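Local coordinates for uncharacterized protein (Anabaena variabilis, PDB 3OT2) that is of unknown function but is probably a nuclease of the PD-(D/E)XK restriction-endonuclease-like clan, at residues 12-16 and 72-77; 25-29 and 121-125; 106-112 and 134-140. One frame throughout, in Å; residues are numbered along the deposited sequence.

Contact 1: 12-16 and 72-77. With BU1 (1,4-butanediol), chain E.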
loop_
_atom_site.group_PDB
_atom_site.type_symbol
_atom_site.label_atom_id
_atom_site.label_comp_id
_atom_site.label_asym_id
_atom_site.label_seq_id
_atom_site.Cartn_x
_atom_site.Cartn_y
_atom_site.Cartn_z
ATOM N N LEU A 12 11.229 17.809 15.784
ATOM C CA LEU A 12 12.265 17.186 14.965
ATOM C C LEU A 12 13.664 17.622 15.461
ATOM O O LEU A 12 14.519 16.764 15.646
ATOM C CB LEU A 12 12.057 17.510 13.470
ATOM C CG LEU A 12 13.154 17.046 12.500
ATOM C CD1 LEU A 12 13.303 15.533 12.487
ATOM C CD2 LEU A 12 12.900 17.558 11.111
ATOM N N ASP A 13 13.867 18.931 15.735
ATOM C CA ASP A 13 15.138 19.493 16.229
ATOM C C ASP A 13 15.573 18.814 17.531
ATOM O O ASP A 13 16.746 18.464 17.666
ATOM C CB ASP A 13 15.038 21.022 16.423
ATOM C CG ASP A 13 14.915 21.822 15.131
ATOM O OD1 ASP A 13 15.446 21.358 14.077
ATOM O OD2 ASP A 13 14.325 22.929 15.173
ATOM N N GLU A 14 14.614 18.579 18.454
ATOM C CA GLU A 14 14.837 17.876 19.718
ATOM C C GLU A 14 15.181 16.403 19.449
ATOM O O GLU A 14 16.140 15.892 20.023
ATOM C CB GLU A 14 13.604 17.983 20.634
ATOM C CG GLU A 14 13.448 19.331 21.321
ATOM C CD GLU A 14 12.071 19.640 21.884
ATOM O OE1 GLU A 14 11.269 18.697 22.079
ATOM O OE2 GLU A 14 11.800 20.834 22.149
ATOM N N PHE A 15 14.422 15.739 18.549
ATOM C CA PHE A 15 14.644 14.333 18.176
ATOM C C PHE A 15 16.067 14.099 17.655
ATOM O O PHE A 15 16.682 13.091 17.999
ATOM C CB PHE A 15 13.610 13.858 17.116
ATOM C CG PHE A 15 13.960 12.531 16.466
ATOM C CD1 PHE A 15 13.649 11.329 17.091
ATOM C CD2 PHE A 15 14.637 12.487 15.246
ATOM C CE1 PHE A 15 14.012 10.107 16.509
ATOM C CE2 PHE A 15 15.009 11.262 14.674
ATOM C CZ PHE A 15 14.685 10.085 15.306
ATOM N N LEU A 16 16.564 15.005 16.792
ATOM C CA LEU A 16 17.874 14.887 16.157
ATOM C C LEU A 16 19.040 15.048 17.151
ATOM O O LEU A 16 20.156 14.657 16.827
ATOM C CB LEU A 16 18.001 15.874 14.993
ATOM C CG LEU A 16 17.111 15.588 13.764
ATOM C CD1 LEU A 16 17.050 16.783 12.852
ATOM C CD2 LEU A 16 17.567 14.344 12.986
ATOM N N THR A 72 16.627 13.192 6.564
ATOM C CA THR A 72 15.794 14.120 7.331
ATOM C C THR A 72 15.286 15.227 6.413
ATOM O O THR A 72 16.075 16.038 5.937
ATOM C CB THR A 72 16.577 14.668 8.535
ATOM O OG1 THR A 72 17.047 13.565 9.304
ATOM C CG2 THR A 72 15.733 15.599 9.433
ATOM N N PHE A 73 13.956 15.283 6.201
ATOM C CA PHE A 73 13.329 16.276 5.329
ATOM C C PHE A 73 11.825 16.307 5.592
ATOM O O PHE A 73 11.264 15.329 6.092
ATOM C CB PHE A 73 13.619 15.953 3.837
ATOM C CG PHE A 73 13.166 14.571 3.425
ATOM C CD1 PHE A 73 14.008 13.472 3.570
ATOM C CD2 PHE A 73 11.882 14.359 2.940
ATOM C CE1 PHE A 73 13.581 12.194 3.216
ATOM C CE2 PHE A 73 11.460 13.079 2.568
ATOM C CZ PHE A 73 12.307 12.009 2.720
ATOM N N GLY A 74 11.196 17.422 5.237
ATOM C CA GLY A 74 9.759 17.644 5.381
ATOM C C GLY A 74 9.193 17.353 6.756
ATOM O O GLY A 74 8.103 16.784 6.859
ATOM N N ASP A 75 9.946 17.732 7.815
ATOM C CA ASP A 75 9.625 17.575 9.246
ATOM C C ASP A 75 9.669 16.091 9.715
ATOM O O ASP A 75 9.191 15.767 10.813
ATOM C CB ASP A 75 8.276 18.231 9.617
ATOM C CG ASP A 75 8.076 18.478 11.104
ATOM O OD1 ASP A 75 9.015 18.998 11.754
ATOM O OD2 ASP A 75 6.986 18.124 11.625
ATOM N N HIS A 76 10.286 15.205 8.909
ATOM C CA HIS A 76 10.446 13.787 9.252
ATOM C C HIS A 76 11.908 13.412 9.228
ATOM O O HIS A 76 12.679 14.023 8.487
ATOM C CB HIS A 76 9.679 12.864 8.264
ATOM C CG HIS A 76 8.172 12.940 8.308
ATOM N ND1 HIS A 76 7.390 11.974 7.688
ATOM C CD2 HIS A 76 7.353 13.874 8.857
ATOM C CE1 HIS A 76 6.133 12.353 7.879
ATOM N NE2 HIS A 76 6.063 13.494 8.567
ATOM N N SER A 77 12.280 12.379 9.983
ATOM C CA SER A 77 13.643 11.843 9.977
ATOM C C SER A 77 13.545 10.326 9.871
ATOM O O SER A 77 13.162 9.661 10.835
ATOM C CB SER A 77 14.421 12.282 11.210
ATOM O OG SER A 77 15.740 11.794 11.072
HETATM C C1 BU1 E . 20.076 11.275 15.041
HETATM C C2 BU1 E . 18.745 10.991 15.740
HETATM C C3 BU1 E . 18.873 9.586 16.332
HETATM C C4 BU1 E . 17.612 9.206 17.079
HETATM O O5 BU1 E . 20.098 12.647 14.666
HETATM O O6 BU1 E . 17.796 7.839 17.505
HETATM O O HOH W 1 9.428 19.630 14.370
#

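Contact 2: 25-29 and 121-125. With EDO (1,2-ethanediol), chain G; EDO (1,2-ethanediol), chain K.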
loop_
_atom_site.group_PDB
_atom_site.type_symbol
_atom_site.label_atom_id
_atom_site.label_comp_id
_atom_site.label_asym_id
_atom_site.label_seq_id
_atom_site.Cartn_x
_atom_site.Cartn_y
_atom_site.Cartn_z
ATOM N N SER A 25 15.860 4.613 15.014
ATOM C CA SER A 25 14.591 5.258 15.305
ATOM C C SER A 25 14.247 6.276 14.226
ATOM O O SER A 25 15.108 7.037 13.762
ATOM C CB SER A 25 14.618 5.928 16.672
ATOM O OG SER A 25 14.749 4.946 17.684
ATOM N N GLU A 26 12.980 6.284 13.841
ATOM C CA GLU A 26 12.451 7.223 12.874
ATOM C C GLU A 26 11.550 8.206 13.580
ATOM O O GLU A 26 10.962 7.878 14.619
ATOM C CB GLU A 26 11.690 6.501 11.754
ATOM C CG GLU A 26 12.556 5.560 10.939
ATOM C CD GLU A 26 11.877 4.949 9.727
ATOM O OE1 GLU A 26 10.839 4.280 9.904
ATOM O OE2 GLU A 26 12.407 5.087 8.604
ATOM N N TYR A 27 11.478 9.424 13.047
ATOM C CA TYR A 27 10.602 10.485 13.545
ATOM C C TYR A 27 9.580 10.743 12.437
ATOM O O TYR A 27 9.917 11.310 11.390
ATOM C CB TYR A 27 11.403 11.733 13.946
ATOM C CG TYR A 27 10.546 12.868 14.462
ATOM C CD1 TYR A 27 10.206 12.956 15.811
ATOM C CD2 TYR A 27 10.110 13.879 13.612
ATOM C CE1 TYR A 27 9.432 14.013 16.297
ATOM C CE2 TYR A 27 9.338 14.938 14.085
ATOM C CZ TYR A 27 9.012 15.007 15.431
ATOM O OH TYR A 27 8.230 16.039 15.883
ATOM N N ILE A 28 8.351 10.220 12.635
ATOM C CA ILE A 28 7.278 10.260 11.640
ATOM C C ILE A 28 6.042 10.857 12.257
ATOM O O ILE A 28 5.541 10.326 13.250
ATOM C CB ILE A 28 6.981 8.843 11.081
ATOM C CG1 ILE A 28 8.266 8.113 10.611
ATOM C CG2 ILE A 28 5.937 8.924 9.951
ATOM C CD1 ILE A 28 8.173 6.625 10.630
ATOM N N GLU A 29 5.543 11.950 11.660
ATOM C CA GLU A 29 4.318 12.646 12.095
ATOM C C GLU A 29 4.364 12.985 13.602
ATOM O O GLU A 29 3.367 12.839 14.313
ATOM C CB GLU A 29 3.070 11.802 11.750
ATOM C CG GLU A 29 2.933 11.529 10.258
ATOM C CD GLU A 29 1.780 10.649 9.823
ATOM O OE1 GLU A 29 1.390 9.749 10.603
ATOM O OE2 GLU A 29 1.325 10.798 8.666
ATOM N N LYS A 121 3.075 2.095 7.880
ATOM C CA LYS A 121 4.133 3.072 8.156
ATOM C C LYS A 121 5.080 3.210 6.951
ATOM O O LYS A 121 5.397 4.332 6.550
ATOM C CB LYS A 121 4.925 2.670 9.414
ATOM C CG LYS A 121 6.122 3.557 9.734
ATOM C CD LYS A 121 6.995 2.970 10.844
ATOM C CE LYS A 121 7.874 1.859 10.308
ATOM N NZ LYS A 121 8.587 1.109 11.386
ATOM N N VAL A 122 5.504 2.076 6.373
ATOM C CA VAL A 122 6.413 2.028 5.220
ATOM C C VAL A 122 5.801 2.732 4.021
ATOM O O VAL A 122 6.505 3.490 3.348
ATOM C CB VAL A 122 6.789 0.556 4.889
ATOM C CG1 VAL A 122 7.361 0.444 3.492
ATOM C CG2 VAL A 122 7.794 0.032 5.892
ATOM N N THR A 123 4.502 2.477 3.742
ATOM C CA THR A 123 3.792 3.105 2.613
ATOM C C THR A 123 3.747 4.618 2.834
ATOM O O THR A 123 4.068 5.356 1.909
ATOM C CB THR A 123 2.404 2.485 2.421
ATOM O OG1 THR A 123 2.620 1.115 2.138
ATOM C CG2 THR A 123 1.671 3.089 1.257
ATOM N N LYS A 124 3.421 5.066 4.061
ATOM C CA LYS A 124 3.423 6.500 4.390
ATOM C C LYS A 124 4.820 7.102 4.152
ATOM O O LYS A 124 4.921 8.199 3.614
ATOM C CB LYS A 124 3.024 6.745 5.847
ATOM C CG LYS A 124 1.576 6.462 6.192
ATOM C CD LYS A 124 1.399 6.745 7.660
ATOM C CE LYS A 124 0.041 6.369 8.131
ATOM N NZ LYS A 124 -0.160 6.787 9.543
ATOM N N ASN A 125 5.883 6.402 4.583
ATOM C CA ASN A 125 7.267 6.869 4.406
ATOM C C ASN A 125 7.619 7.011 2.928
ATOM O O ASN A 125 8.206 8.024 2.543
ATOM C CB ASN A 125 8.267 5.934 5.111
ATOM C CG ASN A 125 8.291 6.119 6.613
ATOM O OD1 ASN A 125 7.774 7.110 7.164
ATOM N ND2 ASN A 125 8.902 5.180 7.313
HETATM C C1 EDO G . 3.056 5.498 11.256
HETATM O O1 EDO G . 1.780 5.046 10.772
HETATM C C2 EDO G . 3.028 7.016 11.397
HETATM O O2 EDO G . 3.009 7.409 12.782
HETATM C C1 EDO K . 0.562 -0.886 0.109
HETATM O O1 EDO K . 1.535 -1.394 1.016
HETATM C C2 EDO K . -0.456 -0.035 0.876
HETATM O O2 EDO K . -1.227 -0.856 1.755
HETATM O O HOH W 2 10.422 2.922 12.317
#

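Contact 3: 106-112 and 134-140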
loop_
_atom_site.group_PDB
_atom_site.type_symbol
_atom_site.label_atom_id
_atom_site.label_comp_id
_atom_site.label_asym_id
_atom_site.label_seq_id
_atom_site.Cartn_x
_atom_site.Cartn_y
_atom_site.Cartn_z
ATOM N N PRO A 106 15.822 10.670 -0.859
ATOM C CA PRO A 106 16.601 9.892 -1.854
ATOM C C PRO A 106 16.012 10.026 -3.253
ATOM O O PRO A 106 14.838 10.343 -3.387
ATOM C CB PRO A 106 16.482 8.435 -1.369
ATOM C CG PRO A 106 15.854 8.496 -0.010
ATOM C CD PRO A 106 15.100 9.789 0.080
ATOM N N ASP A 107 16.790 9.747 -4.299
ATOM C CA ASP A 107 16.225 9.728 -5.651
ATOM C C ASP A 107 15.394 8.465 -5.821
ATOM O O ASP A 107 14.401 8.444 -6.541
ATOM C CB ASP A 107 17.357 9.781 -6.692
ATOM C CG ASP A 107 17.922 11.167 -6.771
ATOM O OD1 ASP A 107 17.282 12.025 -7.421
ATOM O OD2 ASP A 107 18.932 11.437 -6.067
ATOM N N TRP A 108 15.791 7.412 -5.121
ATOM C CA TRP A 108 15.140 6.115 -5.175
ATOM C C TRP A 108 15.182 5.487 -3.779
ATOM O O TRP A 108 16.267 5.312 -3.211
ATOM C CB TRP A 108 15.845 5.247 -6.241
ATOM C CG TRP A 108 15.339 3.842 -6.446
ATOM C CD1 TRP A 108 14.117 3.326 -6.098
ATOM C CD2 TRP A 108 16.022 2.811 -7.175
ATOM N NE1 TRP A 108 14.032 2.009 -6.504
ATOM C CE2 TRP A 108 15.182 1.679 -7.192
ATOM C CE3 TRP A 108 17.293 2.727 -7.801
ATOM C CZ2 TRP A 108 15.567 0.475 -7.808
ATOM C CZ3 TRP A 108 17.662 1.536 -8.424
ATOM C CH2 TRP A 108 16.818 0.426 -8.405
ATOM N N THR A 109 13.995 5.216 -3.204
ATOM C CA THR A 109 13.910 4.609 -1.877
ATOM C C THR A 109 13.452 3.161 -2.022
ATOM O O THR A 109 12.533 2.880 -2.783
ATOM C CB THR A 109 13.031 5.428 -0.892
ATOM O OG1 THR A 109 13.070 4.793 0.386
ATOM C CG2 THR A 109 11.551 5.518 -1.307
ATOM N N ILE A 110 14.100 2.246 -1.304
ATOM C CA ILE A 110 13.717 0.833 -1.331
ATOM C C ILE A 110 13.466 0.374 0.094
ATOM O O ILE A 110 14.333 0.514 0.950
ATOM C CB ILE A 110 14.754 -0.061 -2.054
ATOM C CG1 ILE A 110 14.966 0.403 -3.518
ATOM C CG2 ILE A 110 14.348 -1.537 -1.981
ATOM C CD1 ILE A 110 16.244 0.012 -4.086
ATOM N N GLU A 111 12.252 -0.145 0.339
ATOM C CA GLU A 111 11.834 -0.669 1.625
ATOM C C GLU A 111 11.526 -2.128 1.468
ATOM O O GLU A 111 10.868 -2.524 0.507
ATOM C CB GLU A 111 10.611 0.087 2.169
ATOM C CG GLU A 111 10.863 1.576 2.382
ATOM C CD GLU A 111 11.651 1.957 3.628
ATOM O OE1 GLU A 111 12.303 1.083 4.248
ATOM O OE2 GLU A 111 11.635 3.155 3.971
ATOM N N ILE A 112 12.016 -2.932 2.387
ATOM C CA ILE A 112 11.779 -4.371 2.336
ATOM C C ILE A 112 11.034 -4.765 3.592
ATOM O O ILE A 112 11.518 -4.508 4.695
ATOM C CB ILE A 112 13.111 -5.160 2.165
ATOM C CG1 ILE A 112 13.889 -4.678 0.922
ATOM C CG2 ILE A 112 12.861 -6.669 2.088
ATOM C CD1 ILE A 112 15.411 -4.618 1.168
ATOM N N THR A 134 11.490 12.460 -4.345
ATOM C CA THR A 134 11.966 11.120 -4.709
ATOM C C THR A 134 11.374 10.738 -6.074
ATOM O O THR A 134 10.202 10.997 -6.340
ATOM C CB THR A 134 11.637 10.130 -3.600
ATOM O OG1 THR A 134 12.352 10.536 -2.428
ATOM C CG2 THR A 134 12.007 8.686 -3.946
ATOM N N GLN A 135 12.212 10.162 -6.953
ATOM C CA GLN A 135 11.775 9.757 -8.285
ATOM C C GLN A 135 10.999 8.467 -8.218
ATOM O O GLN A 135 10.062 8.290 -8.982
ATOM C CB GLN A 135 12.968 9.568 -9.250
ATOM C CG GLN A 135 13.954 10.740 -9.316
ATOM C CD GLN A 135 15.093 10.461 -10.279
ATOM O OE1 GLN A 135 14.947 9.743 -11.288
ATOM N NE2 GLN A 135 16.256 11.074 -10.016
HETATM N N MSE A 136 11.428 7.527 -7.374
HETATM C CA MSE A 136 10.770 6.222 -7.306
HETATM C C MSE A 136 10.886 5.601 -5.933
HETATM O O MSE A 136 11.911 5.723 -5.263
HETATM C CB MSE A 136 11.384 5.248 -8.355
HETATM C CG MSE A 136 10.677 3.870 -8.377
HETATM SE SE MSE A 136 11.388 2.694 -9.743
HETATM C CE MSE A 136 10.548 3.487 -11.312
ATOM N N GLY A 137 9.836 4.887 -5.557
ATOM C CA GLY A 137 9.813 4.075 -4.354
ATOM C C GLY A 137 9.557 2.631 -4.724
ATOM O O GLY A 137 8.779 2.350 -5.639
ATOM N N TRP A 138 10.259 1.709 -4.059
ATOM C CA TRP A 138 10.029 0.274 -4.149
ATOM C C TRP A 138 9.607 -0.253 -2.801
ATOM O O TRP A 138 10.299 -0.007 -1.809
ATOM C CB TRP A 138 11.312 -0.498 -4.555
ATOM C CG TRP A 138 11.610 -0.657 -6.022
ATOM C CD1 TRP A 138 11.056 0.014 -7.072
ATOM C CD2 TRP A 138 12.627 -1.496 -6.569
ATOM N NE1 TRP A 138 11.615 -0.415 -8.253
ATOM C CE2 TRP A 138 12.579 -1.355 -7.972
ATOM C CE3 TRP A 138 13.539 -2.413 -6.004
ATOM C CZ2 TRP A 138 13.412 -2.094 -8.828
ATOM C CZ3 TRP A 138 14.357 -3.148 -6.848
ATOM C CH2 TRP A 138 14.293 -2.983 -8.244
ATOM N N LEU A 139 8.502 -0.992 -2.757
ATOM C CA LEU A 139 8.083 -1.690 -1.548
ATOM C C LEU A 139 8.159 -3.168 -1.890
ATOM O O LEU A 139 7.353 -3.666 -2.683
ATOM C CB LEU A 139 6.690 -1.266 -1.023
ATOM C CG LEU A 139 6.153 -2.086 0.174
ATOM C CD1 LEU A 139 7.157 -2.168 1.302
ATOM C CD2 LEU A 139 4.856 -1.518 0.677
ATOM N N ILE A 140 9.182 -3.839 -1.369
ATOM C CA ILE A 140 9.436 -5.264 -1.615
ATOM C C ILE A 140 8.778 -6.078 -0.508
ATOM O O ILE A 140 9.007 -5.818 0.674
ATOM C CB ILE A 140 10.967 -5.582 -1.714
ATOM C CG1 ILE A 140 11.632 -4.805 -2.870
ATOM C CG2 ILE A 140 11.213 -7.130 -1.815
ATOM C CD1 ILE A 140 13.170 -4.836 -2.877
#

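Contact 1: 12-16 and 72-77
The ring of Phe15 takes Ser77 and the bound 1,4-butanediol (BU1) at slanting angles, neither squarely over a face nor end-on in the plane. Phe15 CE2 lies 3.7 Å from Ser77 CB, while Phe15 CZ is 3.5 Å from BU1 C4, so one end of the ring serves both the hairpin and the ligand pocket. A chi1 of 167°, which sets CG opposite the backbone N, brings CE2 and CZ up to Ser77 and the diol. An alanine in place of Phe15 would remove the ring and is likely to open a gap between Ser77 and the butanediol. Leu12 CD1 meets Ser77 CB at 3.7 Å, and Leu12 CD2 lies 3.8 Å from Thr72 CG2, the two side chains sliding past each other. Leu16 and Thr72 instead approach tip to tip, with Leu16 CD2 3.8 Å from Thr72 OG1. That hydroxyl is bonded to Ser77 OG at 2.8 Å. Polar linkage across the contact is indirect: one water accepts from Leu12 N and donates to Asp75 OD1. BU1 O5 donates to Leu16 O. The short helix 12-15 thus lies against the hairpin of strands 71-73 and 76-78, and Tyr27 of strand 25-28 touches Leu12, Phe15 and Ser77.

Contact 2: 25-29 and 121-125
Glu26 and Asn125 come at each other from opposite directions, their carboxylate and amide planes nearly perpendicular. Asn125 ND2 donates to Glu26 OE1 at 3.4 Å with an N-H...O angle of only 128°, a hydrogen bond made weak by its length and its bend. The firmer partner of this carboxylate is the backbone N of Val79, which donates to Glu26 OE2. Lys121 also leans toward Glu26. Its chain starts with CG anti to the backbone N and then bends at chi3 (78°), which leaves Lys121 NZ 4.2 Å from Glu26 OE1, beyond salt-bridge range. A water fills the step, donating to Glu26 OE1 at 2.8 Å and accepting from Lys121 NZ at 2.7 Å, while Gln117 OE1 takes a direct hydrogen bond from the same ammonium. Beside these polar groups Ile28 crosses Asn125 at about a right angle. A chi1 of -50° sets Ile28 CG1 opposite the carbonyl carbon and carries CD1 to within 3.5 Å of Asn125 OD1; Ile28 CD1 also packs on the aliphatic part of Lys121, 3.8 Å from its CG.

Glu29 and Lys124 both run extended beyond CG and cross at about a right angle. Their salt bridge, Glu29 OE1 to Lys124 NZ, is long at 3.5 Å. Lys124 NZ also donates to O1 of an ethanediol, and it forms a salt bridge with Asp160 and a hydrogen bond with Thr146 of the second subunit. The two elements are therefore joined mainly by side-chain ends, consistent with the 11.0 Å closest approach between the axes of strand 25-28 and helix segment 121-125. The chemistry is one of shared charges: Lys124 lies by Glu29 and by Asp160 of the second subunit, whose carboxylates are close to each other, so its ammonium probably offsets their repulsion and ties this contact to the dimer interface.

Contact 3: 106-112 and 134-140
Pro106 and Asp107 meet Thr134, Gln135 and Met136 through a compact set of hydrogen bonds. Thr134 OG1 donates to Pro106 O at 2.7 Å, in the carbonyl plane. Asp107 O is gripped twice, by Gln135 N at 2.8 Å and by Met136 N at 3.2 Å. Side by side with Asp107, Gln135 gives NE2 to Asp107 OD1 at 2.9 Å, on the anti side but tilted well out of the carboxylate plane, the two flat ends turned 85° apart; Asp107 OD2 forms a salt bridge with Arg89.

Regular sheet bonding follows. Thr109 N to Met136 O, Trp138 N to Thr109 O, Glu111 N to Trp138 O and Ile140 N to Glu111 O form a parallel ladder, the last at 2.8 Å and nearly straight (173°). Helix 119-131 connects these neighbouring strands in a beta-alpha-beta unit at the middle of the mixed sheet. On the other side of strand 108-112, Asp107 and Trp108 both face Val84, a classic beta bulge.

Aromatic and apolar contacts gather on the face bearing Trp108, Ile110 and Trp138. The tryptophans make a T-shaped pair: the edge of Trp108 points at the face of Trp138, planes at 84°, with Trp108 CZ2 3.5 Å from Trp138 CZ2. Trp138 NE1 is bonded to Pro167 O. The selenium of Met136 (selenomethionine) lies 4.7 Å from the centroid of the five-membered ring of Trp108, an oblique Met-aromatic contact. Further along, Ile140 CD1 touches Ile110 CG2 at 3.6 Å.

Contact 3 is central and buried, its centre about 5 Å from that of the chain. Contact 2, about 12 Å out, is buried too but lies at the subunit boundary, and contact 1, about 17 Å out, is only partly buried. Contact 3 rests on parallel backbone bonding and aromatic packing, contact 2 on carboxylates, lysines and water, contact 1 on small apolar touches and a bridging water beside a ligand pocket. Helix 119-131 is common ground, since it carries half of contact 2 and connects the strands of contact 3; Val122 CG1 packs 3.4 Å from Leu139 CD1. Strand 25-28 joins contact 2 to contact 1, where Tyr27 N and Ser77 O lie 2.8 Å apart, a probable hydrogen bond.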